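PDB 6DRS: dihydrofolate reductase, putative from Aspergillus flavus, which probably catalyses the NADPH-dependent reduction of dihydrofolate to tetrahydrofolate, and is bound by a small-molecule antifolate inhibitor. Local coordinates for residues I37-S42 with E230-G235; M41-R46 with R175-N180; V153-I156 with E160-A163. All coordinates share one frame; numbering follows the deposited sequence.

How the interactions relate
All three interactions rest on the central sheet of the dihydrofolate reductase fold, at different depths. Interaction 1 is partly buried near the rim, where the first turn of helix 38-49 meets strand 232-234 through a carboxylate, a methyl group and a bridging water. Interaction 2 uses the next turns of the same helix, sharing Met41 and Ser42, and is buried and almost purely apolar. Asp40 and Thr179, probably hydrogen-bonded to each other, link these two at the inhibitor. Interaction 3 is also buried, but joins a strand to the helix that follows it and faces NADP. It touches interaction 2 where Ile156 packs on Phe44, and stays clear of interaction 1.

Interaction 1: residues I37-S42 with E230-G235; sequences IKADMS and EWKDEG. With H8A (3-{[(3R)-7,9-diamino-3-methyl-2,3-dihydrofuro[2,3-f]quinazolin-4-yl]oxy}benzonitrile), chain G.
At the start of the helix that carries the antifolate-binding aspartate, Ala39 and Ile37 meet Glu234 of the short edge strand 232-234. The Ala39 methyl faces the flat of the Glu234 carboxylate: CB is 3.4 Å from OE2 and almost as close to CD and OE1, a broadside approach rather than one through a single oxygen. Glu234 reaches this place by bending at its second torsion (chi2 -78°), which folds the acid back over the helix start. Its CB meanwhile touches CG2 of Ile37 at 4.2 Å, the two side chains crossing at about a right angle. A water completes the junction, accepting from the backbone N of Ala39 at 3.0 Å and donating to Glu234 OE1 at 2.7 Å. Lys232 adds a peripheral touch on the Ala39 methyl.

One residue further on, Asp40 turns into the pocket with CG anti to its backbone N. Its OD1 takes an almost straight bond (175°) from the inhibitor amine N13 at 2.6 Å, while OD2 lies 2.7 Å from the ring nitrogen N11. Thr179 is probably also hydrogen-bonded to OD1.

Ile37 is the N-cap residue, and the Glu234 carboxylate lies near the first amides of the helix, where the partial positive charge would probably suit an anion; the water, accepting from the amide and donating to the acid, bridges the two.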
loop_
_atom_site.group_PDB
_atom_site.type_symbol
_atom_site.label_atom_id
_atom_site.label_comp_id
_atom_site.label_asym_id
_atom_site.label_seq_id
_atom_site.Cartn_x
_atom_site.Cartn_y
_atom_site.Cartn_z
ATOM N N ILE A 37 4.538 11.761 -6.563
ATOM C CA ILE A 37 4.829 11.057 -7.807
ATOM C C ILE A 37 3.523 10.489 -8.384
ATOM O O ILE A 37 3.053 9.437 -7.927
ATOM C CB ILE A 37 5.899 9.976 -7.553
ATOM C CG1 ILE A 37 7.084 10.560 -6.777
ATOM C CG2 ILE A 37 6.330 9.328 -8.859
ATOM C CD1 ILE A 37 8.149 9.577 -6.332
ATOM N N LYS A 38 2.975 11.118 -9.424
ATOM C CA LYS A 38 1.681 10.679 -10.016
ATOM C C LYS A 38 1.722 9.205 -10.447
ATOM O O LYS A 38 0.760 8.484 -10.201
ATOM C CB LYS A 38 1.257 11.508 -11.232
ATOM C CG LYS A 38 0.381 12.722 -10.945
ATOM C CD LYS A 38 1.166 14.037 -10.873
ATOM C CE LYS A 38 0.306 15.279 -11.021
ATOM N NZ LYS A 38 1.019 16.334 -11.785
ATOM N N ALA A 39 2.808 8.757 -11.072
ATOM C CA ALA A 39 2.869 7.370 -11.552
ATOM C C ALA A 39 2.861 6.378 -10.370
ATOM O O ALA A 39 2.234 5.317 -10.459
ATOM C CB ALA A 39 4.061 7.170 -12.454
ATOM N N ASP A 40 3.519 6.697 -9.259
ATOM C CA ASP A 40 3.488 5.769 -8.117
ATOM C C ASP A 40 2.087 5.722 -7.478
ATOM O O ASP A 40 1.607 4.645 -7.134
ATOM C CB ASP A 40 4.553 6.067 -7.065
ATOM C CG ASP A 40 4.422 5.099 -5.894
ATOM O OD1 ASP A 40 4.557 3.880 -6.111
ATOM O OD2 ASP A 40 4.115 5.562 -4.777
ATOM N N MET A 41 1.462 6.884 -7.316
ATOM C CA MET A 41 0.118 7.067 -6.763
ATOM C C MET A 41 -0.917 6.273 -7.569
ATOM O O MET A 41 -1.767 5.597 -6.990
ATOM C CB MET A 41 -0.318 8.529 -6.880
ATOM C CG MET A 41 0.420 9.446 -5.971
ATOM S SD MET A 41 0.125 9.041 -4.247
ATOM C CE MET A 41 0.684 10.593 -3.526
ATOM N N SER A 42 -0.895 6.440 -8.892
ATOM C CA SER A 42 -1.893 5.780 -9.701
ATOM C C SER A 42 -1.646 4.258 -9.702
ATOM O O SER A 42 -2.600 3.444 -9.668
ATOM C CB SER A 42 -1.986 6.404 -11.082
ATOM O OG SER A 42 -0.826 6.119 -11.848
ATOM N N GLU A 230 11.549 -1.599 -15.507
ATOM C CA GLU A 230 12.397 -0.583 -16.137
ATOM C C GLU A 230 12.340 0.725 -15.332
ATOM O O GLU A 230 11.290 1.025 -14.748
ATOM C CB GLU A 230 11.779 -0.238 -17.497
ATOM C CG GLU A 230 12.739 -0.303 -18.661
ATOM C CD GLU A 230 13.226 -1.714 -18.942
ATOM O OE1 GLU A 230 14.286 -2.108 -18.393
ATOM O OE2 GLU A 230 12.540 -2.414 -19.712
ATOM N N TRP A 231 13.412 1.534 -15.353
ATOM C CA TRP A 231 13.366 2.903 -14.801
ATOM C C TRP A 231 12.564 3.785 -15.748
ATOM O O TRP A 231 12.665 3.621 -16.936
ATOM C CB TRP A 231 14.760 3.506 -14.573
ATOM C CG TRP A 231 15.520 2.873 -13.453
ATOM C CD1 TRP A 231 16.514 1.951 -13.588
ATOM C CD2 TRP A 231 15.360 3.078 -12.034
ATOM N NE1 TRP A 231 16.970 1.554 -12.358
ATOM C CE2 TRP A 231 16.290 2.232 -11.384
ATOM C CE3 TRP A 231 14.553 3.901 -11.242
ATOM C CZ2 TRP A 231 16.444 2.187 -9.995
ATOM C CZ3 TRP A 231 14.690 3.844 -9.874
ATOM C CH2 TRP A 231 15.614 2.995 -9.259
ATOM N N LYS A 232 11.780 4.696 -15.193
ATOM C CA LYS A 232 10.919 5.612 -15.945
ATOM C C LYS A 232 11.062 7.002 -15.308
ATOM O O LYS A 232 11.173 7.122 -14.089
ATOM C CB LYS A 232 9.463 5.149 -15.830
ATOM C CG LYS A 232 9.270 3.637 -15.711
ATOM C CD LYS A 232 8.181 3.204 -14.737
ATOM C CE LYS A 232 6.798 3.612 -15.207
ATOM N NZ LYS A 232 5.777 3.410 -14.154
ATOM N N ASP A 233 11.089 8.050 -16.116
ATOM C CA ASP A 233 11.408 9.357 -15.574
ATOM C C ASP A 233 10.110 9.999 -15.107
ATOM O O ASP A 233 9.151 9.961 -15.825
ATOM C CB ASP A 233 12.153 10.238 -16.582
ATOM C CG ASP A 233 13.651 9.958 -16.652
ATOM O OD1 ASP A 233 14.257 9.569 -15.616
ATOM O OD2 ASP A 233 14.209 10.132 -17.743
ATOM N N GLU A 234 10.095 10.549 -13.904
ATOM C CA GLU A 234 8.939 11.289 -13.437
ATOM C C GLU A 234 9.428 12.603 -12.825
ATOM O O GLU A 234 9.587 12.692 -11.616
ATOM C CB GLU A 234 8.142 10.454 -12.428
ATOM C CG GLU A 234 7.951 8.992 -12.826
ATOM C CD GLU A 234 6.885 8.702 -13.883
ATOM O OE1 GLU A 234 6.073 9.613 -14.189
ATOM O OE2 GLU A 234 6.860 7.555 -14.405
ATOM N N GLY A 235 9.695 13.602 -13.665
ATOM C CA GLY A 235 10.147 14.914 -13.181
ATOM C C GLY A 235 11.566 14.835 -12.645
ATOM O O GLY A 235 12.481 14.494 -13.376
HETATM C C2 H8A G . 0.764 6.373 -0.943
HETATM C C3 H8A G . 1.519 5.878 -2.011
HETATM C C4 H8A G . 2.055 4.575 -1.946
HETATM C C5 H8A G . 1.865 3.767 -0.802
HETATM C C6 H8A G . 1.079 4.303 0.246
HETATM C C7 H8A G . 0.574 5.571 0.168
HETATM C C8 H8A G . 2.391 2.495 -0.788
HETATM O O1 H8A G . 0.227 7.624 -0.985
HETATM C C10 H8A G . 3.289 2.808 -2.921
HETATM C C14 H8A G . -1.106 7.887 -1.248
HETATM C C15 H8A G . -1.631 9.143 -0.872
HETATM C C16 H8A G . -2.981 9.439 -1.130
HETATM C C17 H8A G . -3.795 8.480 -1.761
HETATM C C18 H8A G . -3.306 7.217 -2.154
HETATM N N9 H8A G . 3.108 2.040 -1.839
HETATM N N11 H8A G . 2.800 4.067 -2.967
HETATM N N12 H8A G . 2.155 1.639 0.370
HETATM N N13 H8A G . 4.059 2.352 -4.082
HETATM C C19 H8A G . -1.949 6.940 -1.879
HETATM C C20 H8A G . -4.106 6.317 -2.748
HETATM N N21 H8A G . -4.845 5.506 -3.230
HETATM C C22 H8A G . -0.170 5.918 1.374
HETATM C C23 H8A G . 0.159 4.724 2.275
HETATM O O24 H8A G . 0.735 3.707 1.436
HETATM C C25 H8A G . -1.646 5.747 1.086
HETATM O O HOH W 1 4.916 10.672 -11.966
#

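Interaction 2: residues M41-R46 with R175-N180; sequences MSFFAR and RIVMTN. With H8A (3-{[(3R)-7,9-diamino-3-methyl-2,3-dihydrofuro[2,3-f]quinazolin-4-yl]oxy}benzonitrile), chain G.
Phe43, Val177 and Thr179 make the whole of this contact, with Phe43 giving up the most surface. Its CG lies anti to the backbone N (chi1 171°), which extends the ring from helix 38-49 toward strand 174-183. There the rim of the ring is met by Val177: CG1 lies near the ring plane, 4.0 Å from CZ and equally far from CE2, so one methyl is seated against that edge. Thr179 comes in obliquely, OG1 being 4.2 Å from Phe43 CD2, and the two side chains run past each other in opposite directions. The threonine hydroxyl has its probable polar partner in Asp40 OD1, and it also lies 3.4 Å from the inhibitor amine N13. Phe44 leaves the helix on another side and lays a ring face on the inhibitor, whose C5 is 3.4 Å above the ring plane and displaced toward the rim; the nitrile N21 lies at the ring edge.

Strand 237-246 adds Met241 against both Phe43 and Thr179, while Trp222 and Val223 of helix 216-223 pack on Val177. Strand 174-183 is hydrogen-bonded to strand 7-17 through Val177 with Leu9 and Val11, placing the contact deep between helix 38-49 and the central sheet.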
loop_
_atom_site.group_PDB
_atom_site.type_symbol
_atom_site.label_atom_id
_atom_site.label_comp_id
_atom_site.label_asym_id
_atom_site.label_seq_id
_atom_site.Cartn_x
_atom_site.Cartn_y
_atom_site.Cartn_z
ATOM N N MET A 41 1.462 6.884 -7.316
ATOM C CA MET A 41 0.118 7.067 -6.763
ATOM C C MET A 41 -0.917 6.273 -7.569
ATOM O O MET A 41 -1.767 5.597 -6.990
ATOM C CB MET A 41 -0.318 8.529 -6.880
ATOM C CG MET A 41 0.420 9.446 -5.971
ATOM S SD MET A 41 0.125 9.041 -4.247
ATOM C CE MET A 41 0.684 10.593 -3.526
ATOM N N SER A 42 -0.895 6.440 -8.892
ATOM C CA SER A 42 -1.893 5.780 -9.701
ATOM C C SER A 42 -1.646 4.258 -9.702
ATOM O O SER A 42 -2.600 3.444 -9.668
ATOM C CB SER A 42 -1.986 6.404 -11.082
ATOM O OG SER A 42 -0.826 6.119 -11.848
ATOM N N PHE A 43 -0.371 3.873 -9.692
ATOM C CA PHE A 43 0.007 2.486 -9.627
ATOM C C PHE A 43 -0.491 1.889 -8.309
ATOM O O PHE A 43 -1.069 0.792 -8.280
ATOM C CB PHE A 43 1.519 2.293 -9.816
ATOM C CG PHE A 43 2.009 0.885 -9.542
ATOM C CD1 PHE A 43 1.999 -0.089 -10.539
ATOM C CD2 PHE A 43 2.512 0.528 -8.294
ATOM C CE1 PHE A 43 2.477 -1.372 -10.295
ATOM C CE2 PHE A 43 2.972 -0.757 -8.041
ATOM C CZ PHE A 43 2.949 -1.713 -9.039
ATOM N N PHE A 44 -0.259 2.603 -7.220
ATOM C CA PHE A 44 -0.697 2.124 -5.907
ATOM C C PHE A 44 -2.223 1.974 -5.901
ATOM O O PHE A 44 -2.731 1.015 -5.355
ATOM C CB PHE A 44 -0.250 3.064 -4.784
ATOM C CG PHE A 44 -0.880 2.760 -3.444
ATOM C CD1 PHE A 44 -0.329 1.803 -2.591
ATOM C CD2 PHE A 44 -2.019 3.445 -3.023
ATOM C CE1 PHE A 44 -0.909 1.531 -1.353
ATOM C CE2 PHE A 44 -2.597 3.161 -1.789
ATOM C CZ PHE A 44 -2.044 2.208 -0.957
ATOM N N ALA A 45 -2.908 2.956 -6.495
ATOM C CA ALA A 45 -4.358 3.011 -6.478
ATOM C C ALA A 45 -4.921 1.833 -7.293
ATOM O O ALA A 45 -5.720 1.049 -6.765
ATOM C CB ALA A 45 -4.849 4.353 -6.982
ATOM N N ARG A 46 -4.445 1.669 -8.526
ATOM C CA ARG A 46 -4.955 0.612 -9.432
ATOM C C ARG A 46 -4.689 -0.762 -8.828
ATOM O O ARG A 46 -5.570 -1.591 -8.804
ATOM C CB ARG A 46 -4.325 0.657 -10.827
ATOM C CG ARG A 46 -4.674 1.910 -11.604
ATOM C CD ARG A 46 -4.188 1.676 -13.025
ATOM N NE ARG A 46 -2.760 1.373 -13.058
ATOM C CZ ARG A 46 -1.780 2.271 -13.068
ATOM N NH1 ARG A 46 -2.045 3.564 -13.170
ATOM N NH2 ARG A 46 -0.528 1.867 -13.006
ATOM N N ARG A 175 5.028 -11.330 0.124
ATOM C CA ARG A 175 5.644 -10.825 -1.060
ATOM C C ARG A 175 5.728 -9.314 -0.891
ATOM O O ARG A 175 4.846 -8.712 -0.252
ATOM C CB ARG A 175 4.790 -11.171 -2.282
ATOM C CG ARG A 175 4.325 -12.616 -2.257
ATOM C CD ARG A 175 3.164 -13.013 -3.119
ATOM N NE ARG A 175 2.074 -12.083 -3.363
ATOM C CZ ARG A 175 1.156 -12.345 -4.285
ATOM N NH1 ARG A 175 0.143 -11.529 -4.488
ATOM N NH2 ARG A 175 1.256 -13.450 -5.002
ATOM N N ILE A 176 6.763 -8.722 -1.482
ATOM C CA ILE A 176 6.887 -7.291 -1.441
ATOM C C ILE A 176 6.789 -6.746 -2.866
ATOM O O ILE A 176 7.583 -7.108 -3.721
ATOM C CB ILE A 176 8.183 -6.869 -0.718
ATOM C CG1 ILE A 176 8.147 -7.257 0.761
ATOM C CG2 ILE A 176 8.388 -5.375 -0.883
ATOM C CD1 ILE A 176 9.496 -7.225 1.437
ATOM N N VAL A 177 5.814 -5.866 -3.105
ATOM C CA VAL A 177 5.788 -5.095 -4.340
ATOM C C VAL A 177 6.382 -3.705 -4.050
ATOM O O VAL A 177 5.804 -2.900 -3.258
ATOM C CB VAL A 177 4.352 -4.999 -4.885
ATOM C CG1 VAL A 177 4.259 -4.040 -6.055
ATOM C CG2 VAL A 177 3.849 -6.392 -5.235
ATOM N N MET A 178 7.533 -3.405 -4.640
ATOM C CA MET A 178 8.266 -2.226 -4.193
ATOM C C MET A 178 8.464 -1.251 -5.356
ATOM O O MET A 178 8.891 -1.663 -6.445
ATOM C CB MET A 178 9.627 -2.604 -3.598
ATOM C CG MET A 178 10.431 -1.367 -3.173
ATOM S SD MET A 178 11.998 -1.731 -2.352
ATOM C CE MET A 178 11.476 -2.519 -0.827
ATOM N N THR A 179 8.133 0.026 -5.142
ATOM C CA THR A 179 8.517 1.041 -6.087
ATOM C C THR A 179 9.817 1.689 -5.591
ATOM O O THR A 179 9.839 2.275 -4.491
ATOM C CB THR A 179 7.448 2.125 -6.242
ATOM O OG1 THR A 179 6.182 1.531 -6.552
ATOM C CG2 THR A 179 7.845 3.142 -7.294
ATOM N N ASN A 180 10.895 1.557 -6.373
ATOM C CA ASN A 180 12.187 2.244 -6.108
ATOM C C ASN A 180 12.116 3.669 -6.649
ATOM O O ASN A 180 11.734 3.884 -7.797
ATOM C CB ASN A 180 13.394 1.549 -6.739
ATOM C CG ASN A 180 13.547 0.166 -6.184
ATOM O OD1 ASN A 180 13.325 -0.041 -4.994
ATOM N ND2 ASN A 180 13.806 -0.788 -7.058
HETATM C C2 H8A G . 0.764 6.373 -0.943
HETATM C C3 H8A G . 1.519 5.878 -2.011
HETATM C C4 H8A G . 2.055 4.575 -1.946
HETATM C C5 H8A G . 1.865 3.767 -0.802
HETATM C C6 H8A G . 1.079 4.303 0.246
HETATM C C7 H8A G . 0.574 5.571 0.168
HETATM C C8 H8A G . 2.391 2.495 -0.788
HETATM O O1 H8A G . 0.227 7.624 -0.985
HETATM C C10 H8A G . 3.289 2.808 -2.921
HETATM C C14 H8A G . -1.106 7.887 -1.248
HETATM C C15 H8A G . -1.631 9.143 -0.872
HETATM C C16 H8A G . -2.981 9.439 -1.130
HETATM C C17 H8A G . -3.795 8.480 -1.761
HETATM C C18 H8A G . -3.306 7.217 -2.154
HETATM N N9 H8A G . 3.108 2.040 -1.839
HETATM N N11 H8A G . 2.800 4.067 -2.967
HETATM N N12 H8A G . 2.155 1.639 0.370
HETATM N N13 H8A G . 4.059 2.352 -4.082
HETATM C C19 H8A G . -1.949 6.940 -1.879
HETATM C C20 H8A G . -4.106 6.317 -2.748
HETATM N N21 H8A G . -4.845 5.506 -3.230
HETATM C C22 H8A G . -0.170 5.918 1.374
HETATM C C23 H8A G . 0.159 4.724 2.275
HETATM O O24 H8A G . 0.735 3.707 1.436
HETATM C C25 H8A G . -1.646 5.747 1.086
#

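Interaction 3: residues V153-I156 with E160-A163; sequences VFVI and EIYA. With NAP (NADP nicotinamide-adenine-dinucleotide phosphate), chain H.
Val155, on the strand 150-157, packs against Ile161 and Tyr162 of the helix that follows it, and these three residues form the dense side of the contact. Val155 CG1 and Ile161 CG2 are 3.3 Å apart, tighter than normal carbon packing, so that exact spacing is doubtful although the close approach is clear. The same CG1, set anti to the backbone N by a chi1 of 171°, also meets Tyr162 CD1 at 3.9 Å. The tyrosine ring comes alongside in the opposite sense and presents its edge to the strand backbone, with CE1 3.5 Å from Val155 O and that oxygen near the ring plane. The phenol reaches as far as Ile156, but its hydrogen bond is to Ile10 O on the neighbouring strand 7-17. Ile156 O has a weak hydrogen bond from the inhibitor.

Packing gives way to polar contacts at the beginning of the helix, where the backbone amides of Glu160 and Ile161 face the cofactor. Glu160 N donates to the pyrophosphate oxygen O1N at 3.1 Å (150°) and more weakly to O2A; Ile161 N adds a weak, long bond to O2A at 3.4 Å. These bonds place the diphosphate at the amino end of the helix, as in other dinucleotide-binding folds, where the helix field probably steadies its charge. Gly158 N makes another hydrogen bond to NADP. Ile161 CD1 reaches the adenine, 3.4 Å from C8A.

Strand 150-157 lies between strands 57-63 and 7-17, parallel to both. Helix 159-167 crosses over strand 7-17, where Tyr162 packs on Leu9 and Val11, and the chain returns as strand 174-183 on the far side of that strand, a beta-alpha-beta crossover with one strand between.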
loop_
_atom_site.group_PDB
_atom_site.type_symbol
_atom_site.label_atom_id
_atom_site.label_comp_id
_atom_site.label_asym_id
_atom_site.label_seq_id
_atom_site.Cartn_x
_atom_site.Cartn_y
_atom_site.Cartn_z
ATOM N N VAL A 153 -5.420 -9.149 -0.092
ATOM C CA VAL A 153 -5.047 -8.380 1.113
ATOM C C VAL A 153 -3.637 -7.799 0.927
ATOM O O VAL A 153 -2.659 -8.511 0.654
ATOM C CB VAL A 153 -5.161 -9.224 2.393
ATOM C CG1 VAL A 153 -4.738 -8.435 3.629
ATOM C CG2 VAL A 153 -6.570 -9.780 2.556
ATOM N N PHE A 154 -3.557 -6.493 1.094
ATOM C CA PHE A 154 -2.316 -5.753 1.003
ATOM C C PHE A 154 -1.980 -5.183 2.377
ATOM O O PHE A 154 -2.875 -4.673 3.060
ATOM C CB PHE A 154 -2.480 -4.556 0.069
ATOM C CG PHE A 154 -2.580 -4.963 -1.369
ATOM C CD1 PHE A 154 -1.436 -5.213 -2.110
ATOM C CD2 PHE A 154 -3.824 -5.186 -1.956
ATOM C CE1 PHE A 154 -1.532 -5.639 -3.428
ATOM C CE2 PHE A 154 -3.917 -5.590 -3.284
ATOM C CZ PHE A 154 -2.771 -5.816 -4.017
ATOM N N VAL A 155 -0.709 -5.264 2.760
ATOM C CA VAL A 155 -0.207 -4.479 3.902
ATOM C C VAL A 155 0.435 -3.202 3.353
ATOM O O VAL A 155 1.442 -3.296 2.647
ATOM C CB VAL A 155 0.806 -5.293 4.713
ATOM C CG1 VAL A 155 1.513 -4.431 5.766
ATOM C CG2 VAL A 155 0.138 -6.496 5.353
ATOM N N ILE A 156 -0.182 -2.045 3.623
ATOM C CA ILE A 156 0.228 -0.796 2.972
ATOM C C ILE A 156 1.106 0.078 3.885
ATOM O O ILE A 156 1.381 1.236 3.507
ATOM C CB ILE A 156 -0.973 -0.014 2.389
ATOM C CG1 ILE A 156 -1.861 0.618 3.474
ATOM C CG2 ILE A 156 -1.759 -0.951 1.479
ATOM C CD1 ILE A 156 -2.659 1.809 3.004
ATOM N N GLU A 160 6.018 0.193 11.273
ATOM C CA GLU A 160 5.677 -0.710 12.419
ATOM C C GLU A 160 4.821 -1.889 11.937
ATOM O O GLU A 160 5.079 -3.030 12.300
ATOM C CB GLU A 160 4.963 0.033 13.551
ATOM C CG GLU A 160 5.827 1.089 14.230
ATOM C CD GLU A 160 5.154 1.808 15.399
ATOM O OE1 GLU A 160 5.453 3.019 15.631
ATOM O OE2 GLU A 160 4.319 1.171 16.071
ATOM N N ILE A 161 3.802 -1.591 11.133
ATOM C CA ILE A 161 2.928 -2.623 10.552
ATOM C C ILE A 161 3.741 -3.550 9.631
ATOM O O ILE A 161 3.566 -4.777 9.715
ATOM C CB ILE A 161 1.700 -1.983 9.861
ATOM C CG1 ILE A 161 0.523 -1.810 10.821
ATOM C CG2 ILE A 161 1.265 -2.788 8.649
ATOM C CD1 ILE A 161 0.895 -1.393 12.230
ATOM N N TYR A 162 4.626 -3.004 8.780
ATOM C CA TYR A 162 5.444 -3.857 7.885
ATOM C C TYR A 162 6.301 -4.814 8.728
ATOM O O TYR A 162 6.432 -6.007 8.397
ATOM C CB TYR A 162 6.424 -3.042 7.042
ATOM C CG TYR A 162 5.847 -2.234 5.908
ATOM C CD1 TYR A 162 4.912 -2.760 5.028
ATOM C CD2 TYR A 162 6.257 -0.930 5.712
ATOM C CE1 TYR A 162 4.403 -2.013 3.982
ATOM C CE2 TYR A 162 5.749 -0.159 4.678
ATOM C CZ TYR A 162 4.837 -0.709 3.796
ATOM O OH TYR A 162 4.346 0.079 2.803
ATOM N N ALA A 163 6.892 -4.267 9.790
ATOM C CA ALA A 163 7.720 -5.049 10.685
ATOM C C ALA A 163 6.888 -6.207 11.235
ATOM O O ALA A 163 7.361 -7.346 11.240
ATOM C CB ALA A 163 8.292 -4.178 11.775
HETATM P PA NAP H . 2.619 3.042 11.121
HETATM O O1A NAP H . 1.864 3.513 9.910
HETATM O O2A NAP H . 3.307 1.740 11.320
HETATM O O5B NAP H . 1.658 3.281 12.409
HETATM C C5B NAP H . 2.110 3.216 13.776
HETATM C C4B NAP H . 0.846 3.133 14.606
HETATM O O4B NAP H . 0.174 1.906 14.312
HETATM C C3B NAP H . 1.086 3.082 16.107
HETATM O O3B NAP H . 1.210 4.408 16.645
HETATM C C2B NAP H . -0.166 2.376 16.595
HETATM O O2B NAP H . -1.286 3.252 16.496
HETATM C C1B NAP H . -0.435 1.366 15.495
HETATM N N9A NAP H . 0.215 0.100 15.782
HETATM C C8A NAP H . 1.454 -0.163 15.337
HETATM N N7A NAP H . 1.827 -1.398 15.732
HETATM C C5A NAP H . 0.810 -1.944 16.433
HETATM C C6A NAP H . 0.577 -3.233 17.124
HETATM N N6A NAP H . 1.553 -4.150 17.078
HETATM N N1A NAP H . -0.593 -3.466 17.758
HETATM C C2A NAP H . -1.538 -2.508 17.751
HETATM N N3A NAP H . -1.387 -1.303 17.137
HETATM C C4A NAP H . -0.257 -0.949 16.474
HETATM O O3 NAP H . 3.628 4.289 11.472
HETATM P PN NAP H . 5.189 4.503 11.053
HETATM O O1N NAP H . 5.953 3.248 11.112
HETATM O O2N NAP H . 5.569 5.694 11.906
HETATM O O5D NAP H . 5.062 4.992 9.536
HETATM C C5D NAP H . 4.331 6.147 9.206
HETATM C C4D NAP H . 5.240 6.838 8.213
HETATM O O4D NAP H . 5.546 5.908 7.173
HETATM C C3D NAP H . 4.667 8.071 7.556
HETATM O O3D NAP H . 5.773 8.989 7.352
HETATM C C2D NAP H . 4.166 7.534 6.242
HETATM O O2D NAP H . 4.133 8.554 5.275
HETATM C C1D NAP H . 5.189 6.471 5.908
HETATM N N1N NAP H . 4.661 5.446 4.983
HETATM C C2N NAP H . 5.270 5.304 3.783
HETATM C C3N NAP H . 4.817 4.367 2.831
HETATM C C7N NAP H . 5.539 4.224 1.493
HETATM O O7N NAP H . 5.224 3.335 0.695
HETATM N N7N NAP H . 6.525 5.096 1.211
HETATM C C4N NAP H . 3.677 3.601 3.143
HETATM C C5N NAP H . 3.071 3.782 4.388
HETATM C C6N NAP H . 3.565 4.721 5.295
HETATM P P2B NAP H . -1.809 4.086 17.770
HETATM O O1X NAP H . -0.715 5.098 18.084
HETATM O O2X NAP H . -2.993 4.839 17.199
HETATM O O3X NAP H . -1.942 2.960 18.748
#